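Local coordinates for uncharacterized protein (Pseudomonas aeruginosa UCBPP-PA14, PDB 3FD9), which probably represses the type III secretion regulon by disrupting self-association and DNA binding of the transcriptional activator ExsA until ExsC relieves it, at residues M197-L200 / L201-G205; R44-Q47 / L48-E52; L245-A248 / Q249-F252. One frame throughout, in Å; residues are numbered along the deposited sequence.

How the contacts relate
Along the chain the three contacts come in the order contact 2, contact 1, contact 3, and each is local. Contact 2 is the end of helix 42-50 in the ExsD N-terminal domain; contact 1, the end of helix 193-203, and contact 3, the turn leading into strand 251-253, both belong to the ExsD C-terminal domain. Contacts 1 and 2 lie on opposite sides of the chain's centre, their own centres about 36 Å apart, whereas the centres of contacts 1 and 3 are about 24 Å apart. Contacts 2 and 3, about 18 Å between centres, touch where E52 CB packs at 3.6 Å from Q247 OE1. There the N-terminal region meets the tail of the C-terminal one.

Contact 1 of 3, residues M197-L200 / L201-G205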
HETATM    1  N   MSE A 197      -8.339  25.206 -10.254  1.00 42.94           N
HETATM    2  CA  MSE A 197      -7.924  23.815 -10.143  1.00 41.31           C
HETATM    3  C   MSE A 197      -8.808  22.906 -10.991  1.00 42.06           C
HETATM    4  O   MSE A 197      -8.325  21.971 -11.616  1.00 41.76           O
HETATM    5  CB  MSE A 197      -7.937  23.365  -8.683  1.00 42.09           C
HETATM    6  CG  MSE A 197      -7.437  21.949  -8.459  1.00 39.59           C
HETATM    7 SE   MSE A 197      -5.557  21.681  -8.992  1.00 48.72          SE
HETATM    8  CE  MSE A 197      -4.684  23.029  -7.857  1.00 42.34           C
ATOM      9  N   ALA A 198     -10.106  23.192 -11.010  1.00 41.51           N
ATOM     10  CA  ALA A 198     -11.045  22.450 -11.843  1.00 40.53           C
ATOM     11  C   ALA A 198     -10.680  22.577 -13.314  1.00 40.62           C
ATOM     12  O   ALA A 198     -10.663  21.591 -14.055  1.00 40.87           O
ATOM     13  CB  ALA A 198     -12.455  22.956 -11.618  1.00 42.03           C
ATOM     14  N   THR A 199     -10.385  23.801 -13.732  1.00 32.72           N
ATOM     15  CA  THR A 199     -10.057  24.070 -15.124  1.00 33.73           C
ATOM     16  C   THR A 199      -8.793  23.350 -15.561  1.00 32.96           C
ATOM     17  O   THR A 199      -8.778  22.678 -16.583  1.00 33.55           O
ATOM     18  CB  THR A 199      -9.869  25.557 -15.366  1.00 34.28           C
ATOM     19  OG1 THR A 199     -11.112  26.233 -15.138  1.00 37.79           O
ATOM     20  CG2 THR A 199      -9.392  25.802 -16.792  1.00 33.63           C
ATOM     21  N   LEU A 200      -7.727  23.497 -14.788  1.00 33.47           N
ATOM     22  CA  LEU A 200      -6.493  22.795 -15.088  1.00 32.58           C
ATOM     23  C   LEU A 200      -6.744  21.291 -15.216  1.00 33.71           C
ATOM     24  O   LEU A 200      -6.170  20.613 -16.070  1.00 34.86           O
ATOM     25  CB  LEU A 200      -5.468  23.058 -13.995  1.00 32.73           C
ATOM     26  CG  LEU A 200      -4.193  22.233 -14.131  1.00 31.19           C
ATOM     27  CD1 LEU A 200      -3.517  22.565 -15.447  1.00 28.46           C
ATOM     28  CD2 LEU A 200      -3.257  22.476 -12.951  1.00 26.34           C
ATOM     29  N   LEU A 201      -7.606  20.771 -14.357  1.00 39.17           N
ATOM     30  CA  LEU A 201      -7.878  19.347 -14.338  1.00 38.64           C
ATOM     31  C   LEU A 201      -8.754  18.896 -15.509  1.00 39.12           C
ATOM     32  O   LEU A 201      -8.720  17.729 -15.915  1.00 38.26           O
ATOM     33  CB  LEU A 201      -8.514  18.961 -13.004  1.00 37.67           C
ATOM     34  CG  LEU A 201      -7.477  18.764 -11.903  1.00 39.39           C
ATOM     35  CD1 LEU A 201      -8.155  18.412 -10.592  1.00 48.83           C
ATOM     36  CD2 LEU A 201      -6.490  17.681 -12.314  1.00 41.97           C
ATOM     37  N   ALA A 202      -9.523  19.831 -16.054  1.00 47.29           N
ATOM     38  CA  ALA A 202     -10.432  19.530 -17.147  1.00 49.01           C
ATOM     39  C   ALA A 202      -9.848  19.858 -18.523  1.00 49.09           C
ATOM     40  O   ALA A 202     -10.159  19.185 -19.508  1.00 49.21           O
ATOM     41  CB  ALA A 202     -11.740  20.271 -16.949  1.00 50.74           C
ATOM     42  N   SER A 203      -9.012  20.890 -18.593  1.00 51.48           N
ATOM     43  CA  SER A 203      -8.568  21.411 -19.880  1.00 51.94           C
ATOM     44  C   SER A 203      -7.073  21.725 -19.948  1.00 51.82           C
ATOM     45  O   SER A 203      -6.548  22.039 -21.011  1.00 54.54           O
ATOM     46  CB  SER A 203      -9.389  22.649 -20.259  1.00 52.67           C
ATOM     47  OG  SER A 203      -9.011  23.778 -19.487  1.00 52.87           O
ATOM     48  N   GLY A 204      -6.390  21.659 -18.815  1.00 36.89           N
ATOM     49  CA  GLY A 204      -4.940  21.743 -18.810  1.00 35.49           C
ATOM     50  C   GLY A 204      -4.292  23.116 -18.680  1.00 35.66           C
ATOM     51  O   GLY A 204      -3.062  23.205 -18.641  1.00 36.22           O
ATOM     52  N   GLY A 205      -5.098  24.173 -18.602  1.00 29.99           N
ATOM     53  CA  GLY A 205      -4.579  25.529 -18.577  1.00 31.70           C
ATOM     54  C   GLY A 205      -4.688  26.196 -17.220  1.00 32.96           C
ATOM     55  O   GLY A 205      -5.392  25.697 -16.338  1.00 35.04           O
TER
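The C-terminal end of helix 193-203 is built round the carbonyl of T199, which takes several donors from the helix's own last turn. S203 N reaches T199 O at 2.7 Å, almost in line with the C=O bond. The hydroxyl of the same serine adds a second bond, S203 OG to T199 O at 3.1 Å, arriving from above the carbonyl plane, and A202 N donates to that oxygen too, also from above the plane. Serine suits this place because its short side chain can fold back on the helix: with chi1 at 74° OG sits between the backbone N and the carbonyl carbon and points at the last turn. It then lies alongside the methyl of T199, T199 CG2 to S203 OG being 3.4 Å, while T199 OG1 turns the other way and bonds R195 O one turn earlier.

This is a helix terminus with a glycine of positive phi. G204 is the first residue to leave helical angles, and its phi of 90° is a conformation that glycine, with no side chain, adopts easily. Both bonds of G204 N within this stretch are weak, to L200 O at 2.9 Å and, longer, to T199 O. The carbonyl of G205 then turns back toward L200, G205 O lying 3.3 Å from L200 CA in a CH...O contact, and L200 lays its CD1 methyl against the G204 carbonyl. Upstream, L201 N bonds M197 O, and the side chains of M197 (present as selenomethionine) and L201 cross at an angle, M197 CG and L201 CD1 4.2 Å apart. Leucines belong on this face: L200 and L201 pack on I100 and M197 on L104 of helix 96-115, while M197 meets M39 and L201 meets L73 of the second subunit.

Contact 2 of 3, residues R44-Q47 / L48-E52; sequences RLEQ and LFRCE
L48 N bonds R44 O at 2.8 Å and F49 N bonds L45 O at 3.0 Å, regular steps of helix 42-50, the first nearly straight at 160°. One residue on, the ladder frays: R50 N makes weak bonds, shared between E46 O and Q47 O, and the chain leaves the helix at C51, the N-cap of helix 52-60, whose sulfur caps a backbone N of that next helix.

Leucine and phenylalanine one turn apart form the greasy side. L45 and F49 run side by side in the same direction, with L45 CD2 3.8 Å from F49 CZ, and the carbonyl of L45 lies over one face of the ring. L48 adds its CD2 methyl to that of L45. Charged E46 and R50 suit the exposed side, where they also run side by side, but the pair is loose: E46 OE2 to R50 NH1 is a long salt bridge of 3.8 Å, with carboxylate and guanidinium planes 80° apart. The bend of the arginine at chi3 (30°) brings R50 NH1 back beside E46, 3.5 Å from E46 CG, with E46 CB at the edge of the guanidinium. The long side chain of Q47 carries its carbonyl out along the polar flank: Q47 OE1 takes R44 NH1 at 2.7 Å on a lone pair, and W83 NE1 as a second donor, which together probably hold the amide in its rotation.

The helix is wedged between its sequence neighbours. L45 touches Q37 and F49 touches L33 of helix 30-39, L48 and F49 both rest on L54 of helix 52-60, and the loop residue W83 packs against R44 and L48.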
ATOM      1  N   ARG A  44      24.415   4.728   4.631  1.00 48.98           N
ATOM      2  CA  ARG A  44      23.906   5.513   3.513  1.00 47.17           C
ATOM      3  C   ARG A  44      22.394   5.434   3.452  1.00 45.43           C
ATOM      4  O   ARG A  44      21.715   6.399   3.105  1.00 45.23           O
ATOM      5  CB  ARG A  44      24.501   5.011   2.203  1.00 47.83           C
ATOM      6  CG  ARG A  44      25.961   5.361   2.025  1.00 51.55           C
ATOM      7  CD  ARG A  44      26.142   6.843   1.744  1.00 53.38           C
ATOM      8  NE  ARG A  44      27.544   7.174   1.528  1.00 64.01           N
ATOM      9  CZ  ARG A  44      28.303   7.812   2.412  1.00 69.27           C
ATOM     10  NH1 ARG A  44      27.786   8.202   3.569  1.00 70.60           N
ATOM     11  NH2 ARG A  44      29.579   8.063   2.139  1.00 73.55           N
ATOM     12  N   LEU A  45      21.867   4.264   3.785  1.00 38.75           N
ATOM     13  CA  LEU A  45      20.427   4.074   3.849  1.00 35.91           C
ATOM     14  C   LEU A  45      19.770   5.050   4.807  1.00 34.46           C
ATOM     15  O   LEU A  45      18.734   5.603   4.494  1.00 32.10           O
ATOM     16  CB  LEU A  45      20.080   2.645   4.266  1.00 36.32           C
ATOM     17  CG  LEU A  45      19.437   1.796   3.184  1.00 36.43           C
ATOM     18  CD1 LEU A  45      18.547   0.756   3.840  1.00 38.01           C
ATOM     19  CD2 LEU A  45      18.617   2.675   2.277  1.00 36.71           C
ATOM     20  N   GLU A  46      20.359   5.237   5.983  1.00 59.92           N
ATOM     21  CA  GLU A  46      19.776   6.133   6.971  1.00 61.79           C
ATOM     22  C   GLU A  46      19.950   7.577   6.525  1.00 59.15           C
ATOM     23  O   GLU A  46      19.087   8.414   6.769  1.00 59.92           O
ATOM     24  CB  GLU A  46      20.383   5.910   8.360  1.00 64.45           C
ATOM     25  CG  GLU A  46      21.702   6.638   8.596  1.00 76.87           C
ATOM     26  CD  GLU A  46      22.279   6.415   9.995  1.00 91.13           C
ATOM     27  OE1 GLU A  46      21.940   5.392  10.634  1.00 95.88           O
ATOM     28  OE2 GLU A  46      23.077   7.268  10.450  1.00 93.11           O
ATOM     29  N   GLN A  47      21.050   7.872   5.846  1.00 38.04           N
ATOM     30  CA  GLN A  47      21.243   9.223   5.329  1.00 36.66           C
ATOM     31  C   GLN A  47      20.204   9.531   4.274  1.00 33.85           C
ATOM     32  O   GLN A  47      19.656  10.631   4.231  1.00 35.12           O
ATOM     33  CB  GLN A  47      22.647   9.425   4.766  1.00 38.27           C
ATOM     34  CG  GLN A  47      23.685   9.716   5.833  1.00 40.82           C
ATOM     35  CD  GLN A  47      25.091   9.524   5.330  1.00 44.79           C
ATOM     36  OE1 GLN A  47      25.296   9.176   4.175  1.00 47.91           O
ATOM     37  NE2 GLN A  47      26.072   9.748   6.197  1.00 53.15           N
ATOM     38  N   LEU A  48      19.930   8.549   3.425  1.00 32.85           N
ATOM     39  CA  LEU A  48      18.902   8.689   2.411  1.00 31.22           C
ATOM     40  C   LEU A  48      17.548   8.935   3.053  1.00 31.56           C
ATOM     41  O   LEU A  48      16.781   9.773   2.592  1.00 30.66           O
ATOM     42  CB  LEU A  48      18.827   7.436   1.545  1.00 29.76           C
ATOM     43  CG  LEU A  48      17.573   7.369   0.675  1.00 28.00           C
ATOM     44  CD1 LEU A  48      17.644   8.444  -0.414  1.00 29.72           C
ATOM     45  CD2 LEU A  48      17.398   5.993   0.070  1.00 27.55           C
ATOM     46  N   PHE A  49      17.253   8.206   4.122  1.00 38.67           N
ATOM     47  CA  PHE A  49      15.926   8.273   4.709  1.00 39.31           C
ATOM     48  C   PHE A  49      15.660   9.624   5.343  1.00 40.19           C
ATOM     49  O   PHE A  49      14.511  10.040   5.451  1.00 41.94           O
ATOM     50  CB  PHE A  49      15.706   7.149   5.727  1.00 39.85           C
ATOM     51  CG  PHE A  49      15.529   5.791   5.103  1.00 38.12           C
ATOM     52  CD1 PHE A  49      16.075   4.664   5.691  1.00 40.57           C
ATOM     53  CD2 PHE A  49      14.834   5.647   3.915  1.00 37.41           C
ATOM     54  CE1 PHE A  49      15.917   3.410   5.112  1.00 36.04           C
ATOM     55  CE2 PHE A  49      14.674   4.398   3.329  1.00 40.61           C
ATOM     56  CZ  PHE A  49      15.216   3.282   3.926  1.00 34.97           C
ATOM     57  N   ARG A  50      16.720  10.313   5.749  1.00 49.26           N
ATOM     58  CA  ARG A  50      16.573  11.590   6.436  1.00 51.29           C
ATOM     59  C   ARG A  50      16.779  12.803   5.534  1.00 50.71           C
ATOM     60  O   ARG A  50      16.590  13.944   5.965  1.00 52.41           O
ATOM     61  CB  ARG A  50      17.520  11.660   7.637  1.00 53.95           C
ATOM     62  CG  ARG A  50      16.860  11.312   8.965  1.00 64.27           C
ATOM     63  CD  ARG A  50      17.884  10.953  10.028  1.00 77.71           C
ATOM     64  NE  ARG A  50      19.152  11.646   9.821  1.00 89.12           N
ATOM     65  CZ  ARG A  50      20.291  11.036   9.505  1.00 96.56           C
ATOM     66  NH1 ARG A  50      20.321   9.715   9.371  1.00 97.99           N
ATOM     67  NH2 ARG A  50      21.401  11.743   9.331  1.00 98.35           N
ATOM     68  N   CYS A  51      17.154  12.566   4.283  1.00 37.49           N
ATOM     69  CA  CYS A  51      17.521  13.672   3.407  1.00 37.42           C
ATOM     70  C   CYS A  51      16.311  14.484   2.943  1.00 37.41           C
ATOM     71  O   CYS A  51      15.195  13.979   2.884  1.00 37.58           O
ATOM     72  CB  CYS A  51      18.357  13.172   2.224  1.00 37.41           C
ATOM     73  SG  CYS A  51      17.434  12.483   0.849  1.00 36.81           S
ATOM     74  N   GLU A  52      16.542  15.749   2.616  1.00 52.18           N
ATOM     75  CA  GLU A  52      15.459  16.674   2.273  1.00 52.48           C
ATOM     76  C   GLU A  52      14.650  16.244   1.060  1.00 50.38           C
ATOM     77  O   GLU A  52      13.428  16.341   1.065  1.00 50.41           O
ATOM     78  CB  GLU A  52      16.011  18.080   2.040  1.00 53.82           C
ATOM     79  CG  GLU A  52      16.292  18.850   3.314  1.00 61.28           C
ATOM     80  CD  GLU A  52      15.018  19.336   3.982  1.00 72.90           C
ATOM     81  OE1 GLU A  52      13.929  18.792   3.671  1.00 73.87           O
ATOM     82  OE2 GLU A  52      15.107  20.267   4.816  1.00 77.50           O
TER

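Contact 3 of 3, residues L245-A248 / Q249-F252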
ATOM      1  N   LEU A 245      10.800  25.374  -1.558  1.00 31.34           N
ATOM      2  CA  LEU A 245       9.710  24.585  -2.132  1.00 29.06           C
ATOM      3  C   LEU A 245      10.224  23.644  -3.205  1.00 28.03           C
ATOM      4  O   LEU A 245       9.451  22.930  -3.838  1.00 29.77           O
ATOM      5  CB  LEU A 245       8.597  25.472  -2.686  1.00 28.71           C
ATOM      6  CG  LEU A 245       8.026  26.481  -1.694  1.00 29.67           C
ATOM      7  CD1 LEU A 245       7.029  27.394  -2.399  1.00 32.17           C
ATOM      8  CD2 LEU A 245       7.388  25.802  -0.488  1.00 33.51           C
ATOM      9  N   CYS A 246      11.531  23.642  -3.419  1.00 31.83           N
ATOM     10  CA  CYS A 246      12.144  22.595  -4.225  1.00 30.26           C
ATOM     11  C   CYS A 246      13.620  22.451  -3.883  1.00 30.04           C
ATOM     12  O   CYS A 246      14.146  23.166  -3.020  1.00 32.21           O
ATOM     13  CB  CYS A 246      11.928  22.834  -5.718  1.00 29.62           C
ATOM     14  SG  CYS A 246      12.927  24.145  -6.417  1.00 34.39           S
ATOM     15  N   GLN A 247      14.280  21.513  -4.551  1.00 31.84           N
ATOM     16  CA  GLN A 247      15.661  21.181  -4.226  1.00 32.13           C
ATOM     17  C   GLN A 247      16.584  21.936  -5.152  1.00 31.86           C
ATOM     18  O   GLN A 247      16.163  22.404  -6.205  1.00 29.85           O
ATOM     19  CB  GLN A 247      15.901  19.676  -4.343  1.00 31.98           C
ATOM     20  CG  GLN A 247      15.032  18.864  -3.410  1.00 30.14           C
ATOM     21  CD  GLN A 247      15.049  19.406  -1.993  1.00 30.21           C
ATOM     22  OE1 GLN A 247      16.064  19.340  -1.309  1.00 41.28           O
ATOM     23  NE2 GLN A 247      13.921  19.940  -1.547  1.00 32.64           N
ATOM     24  N   ALA A 248      17.840  22.070  -4.749  1.00 34.28           N
ATOM     25  CA  ALA A 248      18.807  22.764  -5.570  1.00 35.73           C
ATOM     26  C   ALA A 248      18.829  22.145  -6.952  1.00 36.14           C
ATOM     27  O   ALA A 248      18.841  22.863  -7.950  1.00 36.15           O
ATOM     28  CB  ALA A 248      20.183  22.712  -4.937  1.00 37.34           C
ATOM     29  N   GLN A 249      18.806  20.815  -7.003  1.00 46.10           N
ATOM     30  CA  GLN A 249      18.987  20.086  -8.255  1.00 47.42           C
ATOM     31  C   GLN A 249      17.706  19.699  -8.981  1.00 46.76           C
ATOM     32  O   GLN A 249      17.762  19.051 -10.026  1.00 48.72           O
ATOM     33  CB  GLN A 249      19.834  18.841  -8.020  1.00 48.86           C
ATOM     34  CG  GLN A 249      21.240  19.157  -7.556  1.00 53.86           C
ATOM     35  CD  GLN A 249      21.920  20.174  -8.444  1.00 62.59           C
ATOM     36  OE1 GLN A 249      21.820  20.109  -9.669  1.00 70.77           O
ATOM     37  NE2 GLN A 249      22.621  21.123  -7.831  1.00 67.06           N
ATOM     38  N   ASP A 250      16.555  20.073  -8.431  1.00 35.51           N
ATOM     39  CA  ASP A 250      15.286  19.886  -9.126  1.00 32.37           C
ATOM     40  C   ASP A 250      15.305  20.738 -10.384  1.00 32.72           C
ATOM     41  O   ASP A 250      15.532  21.937 -10.308  1.00 34.27           O
ATOM     42  CB  ASP A 250      14.125  20.323  -8.238  1.00 32.57           C
ATOM     43  CG  ASP A 250      13.653  19.229  -7.293  1.00 35.94           C
ATOM     44  OD1 ASP A 250      13.855  18.034  -7.604  1.00 42.13           O
ATOM     45  OD2 ASP A 250      13.061  19.562  -6.240  1.00 33.41           O
ATOM     46  N   HIS A 251      15.084  20.127 -11.543  1.00 38.93           N
ATOM     47  CA  HIS A 251      15.046  20.859 -12.807  1.00 39.11           C
ATOM     48  C   HIS A 251      13.643  20.835 -13.391  1.00 36.32           C
ATOM     49  O   HIS A 251      13.072  19.777 -13.577  1.00 34.97           O
ATOM     50  CB  HIS A 251      16.042  20.262 -13.813  1.00 41.28           C
ATOM     51  CG  HIS A 251      16.049  20.949 -15.148  1.00 49.52           C
ATOM     52  ND1 HIS A 251      15.543  20.363 -16.293  1.00 56.30           N
ATOM     53  CD2 HIS A 251      16.502  22.170 -15.526  1.00 54.44           C
ATOM     54  CE1 HIS A 251      15.684  21.192 -17.313  1.00 51.75           C
ATOM     55  NE2 HIS A 251      16.261  22.296 -16.874  1.00 53.81           N
ATOM     56  N   PHE A 252      13.087  22.003 -13.681  1.00 32.89           N
ATOM     57  CA  PHE A 252      11.774  22.084 -14.310  1.00 32.26           C
ATOM     58  C   PHE A 252      11.885  22.467 -15.783  1.00 33.73           C
ATOM     59  O   PHE A 252      12.878  23.077 -16.202  1.00 36.23           O
ATOM     60  CB  PHE A 252      10.885  23.086 -13.574  1.00 31.20           C
ATOM     61  CG  PHE A 252      10.653  22.736 -12.143  1.00 29.40           C
ATOM     62  CD1 PHE A 252       9.713  21.781 -11.794  1.00 30.91           C
ATOM     63  CD2 PHE A 252      11.384  23.348 -11.141  1.00 31.81           C
ATOM     64  CE1 PHE A 252       9.501  21.449 -10.465  1.00 35.33           C
ATOM     65  CE2 PHE A 252      11.179  23.015  -9.808  1.00 36.08           C
ATOM     66  CZ  PHE A 252      10.235  22.067  -9.469  1.00 31.94           C
TER
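D250 bends its carboxylate back to the start of its own turn, where D250 OD2 accepts the backbone N-H of Q247 at 2.9 Å from Q247 N, from above the carboxylate plane (42° out of it). The backbone returns the link: D250 N donates to Q247 O at 3.2 Å, again from above the plane of the acceptor. Residues Q247 and D250 are thus tied twice, once through a side chain and once through the main chain. Aspartate fits because its carboxylate is only one carbon from CA; with chi1 at -85°, CG stands beside D250 N, on the side facing Q247. There D250 OD2 also packs on Q247 CB at 3.4 Å.

The second bond closes a type I beta turn from Q247 to D250, with A248 and Q249 at its exposed corners. The turn reverses the loop after helix 232-241 and delivers it into strand 251-253, which runs parallel to strand 90-92; H251 makes backbone bonds with D89 and V91. The buried carboxylate has further donors outside the turn, Q56 NE2 on OD2 and D89 N on OD1, an environment consistent with an ionised aspartate. Q56 is amide partner to both ends of the turn, since its OE1 takes Q247 NE2; the long side chain of Q247 reaches Q56 while Q247 CB and CG stay against D250 OD2.

Next to the turn C246 and F252 meet across the loop. The sulfur lies at the edge of the ring and in its plane: C246 SG is 4.0 Å from F252 CE2 and 5.3 Å from the centroid of the F252 ring, a sulfur-aromatic contact. Cysteine suits the site because it is small and apolar and brings a polarisable sulfur to the ring edge, and both residues pack on L240 of helix 232-241, F252 also reaching V91 of strand 90-92.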